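Local coordinates for coelenterazine-binding protein with bound coelenterazine (Renilla muelleri, PDB 2HPS), which binds the luciferin coelenterazine and, when calcium is bound, makes it available for reaction with luciferase and oxygen, at residues 116-128 with 143-157. Numbering follows the deposited sequence.
Sequences DGYVSLPEFKAFL and CFNTLDFNKNGQISR. With CTZ (c2-hydroxy-coelenterazine), chain B.
Phe144 drives the edge of its ring, at CD1, against one face of the Phe124 ring in a T-shaped stack. The centroids lie 5.4 Å apart and the planes meet at 76°. This pair joins two EF-hands of a paired domain, whose loops meet through a short two-stranded antiparallel sheet. One face of the Phe144 ring carries Leu121: CB sits nearly above the ring centre, 3.9 Å from the centroid. The CD1 methyl of Leu121 extends the cover to CG of Phe144. Both phenylalanines hold CG anti to the backbone N, which carries their rings from facing helices into the gap between them.

Strands 118-120 and 154-156 are tied at the hydrogen-bonded pair Val119 and Ile155. Ile155 N donates to Val119 O at 2.9 Å, and Val119 N returns a bond to Ile155 O. Ile155 O also accepts from the hydroxyl of Tyr108. Val119 and Ile155 share the inner sheet face, while Tyr118, Gln154 and Ser156 occupy the other. There the Gln154 amide lies almost parallel to the Tyr118 ring, the planes 16° apart, with NE2 3.4 Å from CD1 of Tyr118. Both residues belong to probable calcium sites, but neither loop holds a metal here. At the strand end the Arg157 guanidinium lays one face over CA of Gly117.

The aromatic core continues into the coelenterazine pocket. Cys143 SG sits at the edge of the Phe124 ring, in its plane, and also touches the ligand. Leu128 CD1 packs on the ligand at C6. Phe124 thus touches both the partner EF-hand and the ligand: its CZ reaches C31 of c2-hydroxy-coelenterazine at 3.4 Å.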
# COMPACT_ATOMS: atom_id res chain seq x y z
N ASP A 116 -7.45 -18.49 4.42
CA ASP A 116 -6.69 -19.40 5.28
C ASP A 116 -5.38 -18.81 5.83
O ASP A 116 -4.58 -19.51 6.48
CB ASP A 116 -6.40 -20.72 4.55
CG ASP A 116 -5.61 -20.53 3.25
OD1 ASP A 116 -5.27 -19.38 2.91
OD2 ASP A 116 -5.32 -21.54 2.57
N GLY A 117 -5.14 -17.53 5.55
CA GLY A 117 -3.96 -16.86 6.07
C GLY A 117 -2.69 -17.15 5.28
O GLY A 117 -1.58 -16.96 5.80
N TYR A 118 -2.88 -17.61 4.04
CA TYR A 118 -1.79 -17.79 3.06
C TYR A 118 -2.20 -17.30 1.69
O TYR A 118 -3.35 -17.43 1.30
CB TYR A 118 -1.38 -19.26 2.92
CG TYR A 118 -0.84 -19.84 4.19
CD1 TYR A 118 0.50 -19.67 4.55
CD2 TYR A 118 -1.69 -20.54 5.05
CE1 TYR A 118 0.98 -20.20 5.76
CE2 TYR A 118 -1.22 -21.07 6.24
CZ TYR A 118 0.11 -20.89 6.59
OH TYR A 118 0.55 -21.43 7.79
N VAL A 119 -1.24 -16.75 0.94
CA VAL A 119 -1.49 -16.36 -0.45
C VAL A 119 -0.40 -16.92 -1.37
O VAL A 119 0.78 -16.85 -1.05
CB VAL A 119 -1.63 -14.80 -0.62
CG1 VAL A 119 -2.79 -14.25 0.23
CG2 VAL A 119 -0.35 -14.05 -0.29
N SER A 120 -0.81 -17.50 -2.49
CA SER A 120 0.12 -18.06 -3.46
C SER A 120 0.50 -17.00 -4.49
O SER A 120 -0.11 -15.92 -4.56
CB SER A 120 -0.56 -19.20 -4.21
OG SER A 120 -1.63 -18.68 -5.01
N LEU A 121 1.48 -17.35 -5.34
CA LEU A 121 1.85 -16.45 -6.43
C LEU A 121 0.66 -16.12 -7.36
O LEU A 121 0.43 -14.94 -7.62
CB LEU A 121 3.07 -16.97 -7.21
CG LEU A 121 3.45 -16.19 -8.47
CD1 LEU A 121 3.83 -14.74 -8.17
CD2 LEU A 121 4.61 -16.94 -9.17
N PRO A 122 -0.06 -17.13 -7.89
CA PRO A 122 -1.21 -16.79 -8.74
C PRO A 122 -2.18 -15.79 -8.08
O PRO A 122 -2.62 -14.84 -8.73
CB PRO A 122 -1.89 -18.14 -8.97
CG PRO A 122 -0.75 -19.11 -8.95
CD PRO A 122 0.15 -18.60 -7.84
N GLU A 123 -2.48 -16.00 -6.80
CA GLU A 123 -3.39 -15.10 -6.08
C GLU A 123 -2.86 -13.67 -6.00
O GLU A 123 -3.57 -12.69 -6.30
CB GLU A 123 -3.62 -15.62 -4.66
CG GLU A 123 -4.57 -16.80 -4.61
CD GLU A 123 -4.69 -17.37 -3.21
OE1 GLU A 123 -3.65 -17.64 -2.57
OE2 GLU A 123 -5.84 -17.54 -2.76
N PHE A 124 -1.61 -13.58 -5.57
CA PHE A 124 -0.89 -12.33 -5.35
C PHE A 124 -0.74 -11.57 -6.66
O PHE A 124 -1.05 -10.38 -6.73
CB PHE A 124 0.46 -12.71 -4.77
CG PHE A 124 1.35 -11.56 -4.44
CD1 PHE A 124 1.51 -11.16 -3.10
CD2 PHE A 124 2.11 -10.93 -5.43
CE1 PHE A 124 2.40 -10.11 -2.78
CE2 PHE A 124 2.98 -9.89 -5.11
CZ PHE A 124 3.13 -9.49 -3.79
N LYS A 125 -0.30 -12.26 -7.71
CA LYS A 125 -0.14 -11.64 -9.04
C LYS A 125 -1.47 -11.10 -9.60
O LYS A 125 -1.50 -9.98 -10.14
CB LYS A 125 0.52 -12.63 -10.00
CG LYS A 125 0.81 -12.10 -11.41
CD LYS A 125 1.44 -13.22 -12.27
CE LYS A 125 1.63 -12.81 -13.74
NZ LYS A 125 0.31 -12.70 -14.47
N ALA A 126 -2.54 -11.88 -9.47
CA ALA A 126 -3.87 -11.46 -9.96
C ALA A 126 -4.33 -10.19 -9.24
O ALA A 126 -4.84 -9.25 -9.88
CB ALA A 126 -4.90 -12.57 -9.78
N PHE A 127 -4.11 -10.15 -7.93
CA PHE A 127 -4.50 -8.99 -7.14
C PHE A 127 -3.66 -7.75 -7.50
O PHE A 127 -4.19 -6.67 -7.78
CB PHE A 127 -4.43 -9.28 -5.63
CG PHE A 127 -4.74 -8.07 -4.78
CD1 PHE A 127 -6.05 -7.80 -4.39
CD2 PHE A 127 -3.73 -7.19 -4.40
CE1 PHE A 127 -6.34 -6.68 -3.63
CE2 PHE A 127 -4.01 -6.07 -3.63
CZ PHE A 127 -5.32 -5.82 -3.25
N LEU A 128 -2.34 -7.92 -7.51
CA LEU A 128 -1.45 -6.82 -7.77
C LEU A 128 -1.65 -6.22 -9.16
O LEU A 128 -1.61 -5.01 -9.34
CB LEU A 128 0.01 -7.25 -7.56
CG LEU A 128 1.02 -6.13 -7.72
CD1 LEU A 128 0.69 -4.94 -6.79
CD2 LEU A 128 2.42 -6.69 -7.43
N CYS A 143 8.08 -8.94 -6.97
CA CYS A 143 7.52 -8.46 -5.72
C CYS A 143 7.14 -9.64 -4.79
O CYS A 143 7.53 -9.67 -3.60
CB CYS A 143 6.32 -7.54 -6.01
SG CYS A 143 5.60 -6.74 -4.54
N PHE A 144 6.39 -10.60 -5.35
CA PHE A 144 6.02 -11.81 -4.61
C PHE A 144 7.26 -12.51 -4.06
O PHE A 144 7.31 -12.86 -2.88
CB PHE A 144 5.28 -12.80 -5.51
CG PHE A 144 4.96 -14.11 -4.82
CD1 PHE A 144 3.81 -14.24 -4.04
CD2 PHE A 144 5.85 -15.20 -4.89
CE1 PHE A 144 3.52 -15.44 -3.36
CE2 PHE A 144 5.57 -16.40 -4.22
CZ PHE A 144 4.41 -16.52 -3.46
N ASN A 145 8.24 -12.73 -4.94
CA ASN A 145 9.44 -13.48 -4.55
C ASN A 145 10.17 -12.86 -3.36
O ASN A 145 10.61 -13.55 -2.45
CB ASN A 145 10.37 -13.62 -5.76
CG ASN A 145 11.55 -14.54 -5.47
OD1 ASN A 145 11.35 -15.70 -5.09
ND2 ASN A 145 12.78 -14.03 -5.66
N THR A 146 10.27 -11.53 -3.35
CA THR A 146 10.90 -10.83 -2.25
C THR A 146 10.06 -10.90 -0.95
O THR A 146 10.59 -11.14 0.13
CB THR A 146 11.24 -9.36 -2.63
OG1 THR A 146 12.12 -9.33 -3.78
CG2 THR A 146 11.90 -8.64 -1.44
N LEU A 147 8.74 -10.69 -1.07
CA LEU A 147 7.88 -10.70 0.11
C LEU A 147 7.73 -12.08 0.72
O LEU A 147 7.41 -12.22 1.91
CB LEU A 147 6.51 -10.12 -0.23
CG LEU A 147 6.34 -8.64 0.11
CD1 LEU A 147 7.32 -7.77 -0.62
CD2 LEU A 147 4.93 -8.21 -0.28
N ASP A 148 7.96 -13.10 -0.10
CA ASP A 148 8.07 -14.49 0.32
C ASP A 148 9.47 -14.68 0.93
O ASP A 148 10.33 -15.38 0.37
CB ASP A 148 7.86 -15.40 -0.91
CG ASP A 148 7.97 -16.90 -0.59
OD1 ASP A 148 7.76 -17.32 0.57
OD2 ASP A 148 8.26 -17.66 -1.54
N PHE A 149 9.70 -14.02 2.06
CA PHE A 149 11.04 -13.93 2.61
C PHE A 149 11.50 -15.23 3.26
O PHE A 149 12.71 -15.46 3.46
CB PHE A 149 11.22 -12.69 3.51
CG PHE A 149 10.31 -12.64 4.72
CD1 PHE A 149 10.60 -13.41 5.86
CD2 PHE A 149 9.23 -11.77 4.76
CE1 PHE A 149 9.78 -13.34 6.99
CE2 PHE A 149 8.42 -11.69 5.89
CZ PHE A 149 8.70 -12.47 7.01
N ASN A 150 10.53 -16.10 3.57
CA ASN A 150 10.86 -17.46 3.98
C ASN A 150 10.93 -18.45 2.82
O ASN A 150 11.25 -19.62 3.03
CB ASN A 150 9.90 -17.95 5.07
CG ASN A 150 10.17 -17.26 6.39
OD1 ASN A 150 11.33 -17.04 6.76
ND2 ASN A 150 9.12 -16.87 7.08
N LYS A 151 10.68 -17.95 1.60
CA LYS A 151 10.80 -18.75 0.36
C LYS A 151 10.04 -20.08 0.40
O LYS A 151 10.60 -21.16 0.13
CB LYS A 151 12.28 -18.93 -0.04
CG LYS A 151 12.99 -17.62 -0.43
CD LYS A 151 12.42 -17.05 -1.73
CE LYS A 151 13.18 -15.79 -2.13
NZ LYS A 151 12.88 -14.64 -1.20
N ASN A 152 8.75 -19.98 0.75
CA ASN A 152 7.83 -21.12 0.82
C ASN A 152 6.89 -21.20 -0.37
O ASN A 152 6.05 -22.10 -0.44
CB ASN A 152 6.99 -21.05 2.10
CG ASN A 152 7.83 -21.29 3.35
OD1 ASN A 152 8.67 -22.20 3.38
ND2 ASN A 152 7.59 -20.50 4.37
N GLY A 153 7.02 -20.25 -1.29
CA GLY A 153 6.11 -20.20 -2.43
C GLY A 153 4.74 -19.71 -2.03
O GLY A 153 3.80 -19.80 -2.80
N GLN A 154 4.62 -19.20 -0.80
CA GLN A 154 3.38 -18.57 -0.35
C GLN A 154 3.71 -17.64 0.80
O GLN A 154 4.67 -17.87 1.55
CB GLN A 154 2.33 -19.61 0.09
CG GLN A 154 2.84 -20.61 1.13
CD GLN A 154 1.76 -21.58 1.58
OE1 GLN A 154 0.77 -21.79 0.87
NE2 GLN A 154 1.93 -22.16 2.77
N ILE A 155 2.91 -16.58 0.93
CA ILE A 155 3.15 -15.58 1.95
C ILE A 155 2.01 -15.63 2.97
O ILE A 155 0.83 -15.52 2.61
CB ILE A 155 3.22 -14.14 1.36
CG1 ILE A 155 4.32 -14.05 0.29
CG2 ILE A 155 3.50 -13.13 2.50
CD1 ILE A 155 4.16 -12.84 -0.68
N SER A 156 2.39 -15.82 4.24
CA SER A 156 1.43 -15.88 5.33
C SER A 156 0.96 -14.47 5.70
O SER A 156 1.61 -13.47 5.35
CB SER A 156 2.04 -16.57 6.56
OG SER A 156 2.96 -15.73 7.24
N ARG A 157 -0.16 -14.41 6.40
CA ARG A 157 -0.65 -13.12 6.89
C ARG A 157 0.40 -12.40 7.75
O ARG A 157 0.67 -11.22 7.54
CB ARG A 157 -1.94 -13.33 7.68
CG ARG A 157 -2.64 -11.99 8.03
CD ARG A 157 -3.86 -12.23 8.89
NE ARG A 157 -4.90 -13.03 8.23
CZ ARG A 157 -5.23 -14.27 8.60
NH1 ARG A 157 -4.59 -14.85 9.61
NH2 ARG A 157 -6.20 -14.93 7.97
N1 CTZ B . -0.55 -1.15 -3.71
C2 CTZ B . -1.25 -0.39 -4.60
C3 CTZ B . -0.37 -0.36 -5.77
N4 CTZ B . 0.74 -1.06 -5.55
C5 CTZ B . 1.82 -1.30 -6.33
C6 CTZ B . 2.87 -2.07 -5.81
N7 CTZ B . 2.80 -2.57 -4.56
C8 CTZ B . 1.74 -2.36 -3.76
C9 CTZ B . 0.63 -1.53 -4.29
C10 CTZ B . -2.60 0.25 -4.38
C11 CTZ B . -2.42 1.25 -3.27
C12 CTZ B . -3.05 1.02 -2.04
C13 CTZ B . -2.89 1.92 -0.99
C14 CTZ B . -2.11 3.05 -1.18
C15 CTZ B . -1.47 3.29 -2.41
C16 CTZ B . -1.63 2.38 -3.46
O17 CTZ B . -1.95 3.93 -0.15
O18 CTZ B . -0.59 0.26 -6.88
C19 CTZ B . 4.04 -2.36 -6.66
C20 CTZ B . 4.53 -1.43 -7.58
C21 CTZ B . 5.63 -1.75 -8.37
C22 CTZ B . 6.23 -3.01 -8.27
C23 CTZ B . 5.75 -3.95 -7.37
C24 CTZ B . 4.64 -3.63 -6.57
O25 CTZ B . 7.30 -3.29 -9.06
C26 CTZ B . 1.64 -2.89 -2.34
C27 CTZ B . 1.11 -4.30 -2.37
C28 CTZ B . -0.14 -4.62 -1.84
C29 CTZ B . -0.59 -5.94 -1.89
C30 CTZ B . 0.21 -6.92 -2.49
C31 CTZ B . 1.46 -6.60 -3.01
C32 CTZ B . 1.91 -5.28 -2.95
O HOH W 1 2.94 -19.84 -5.33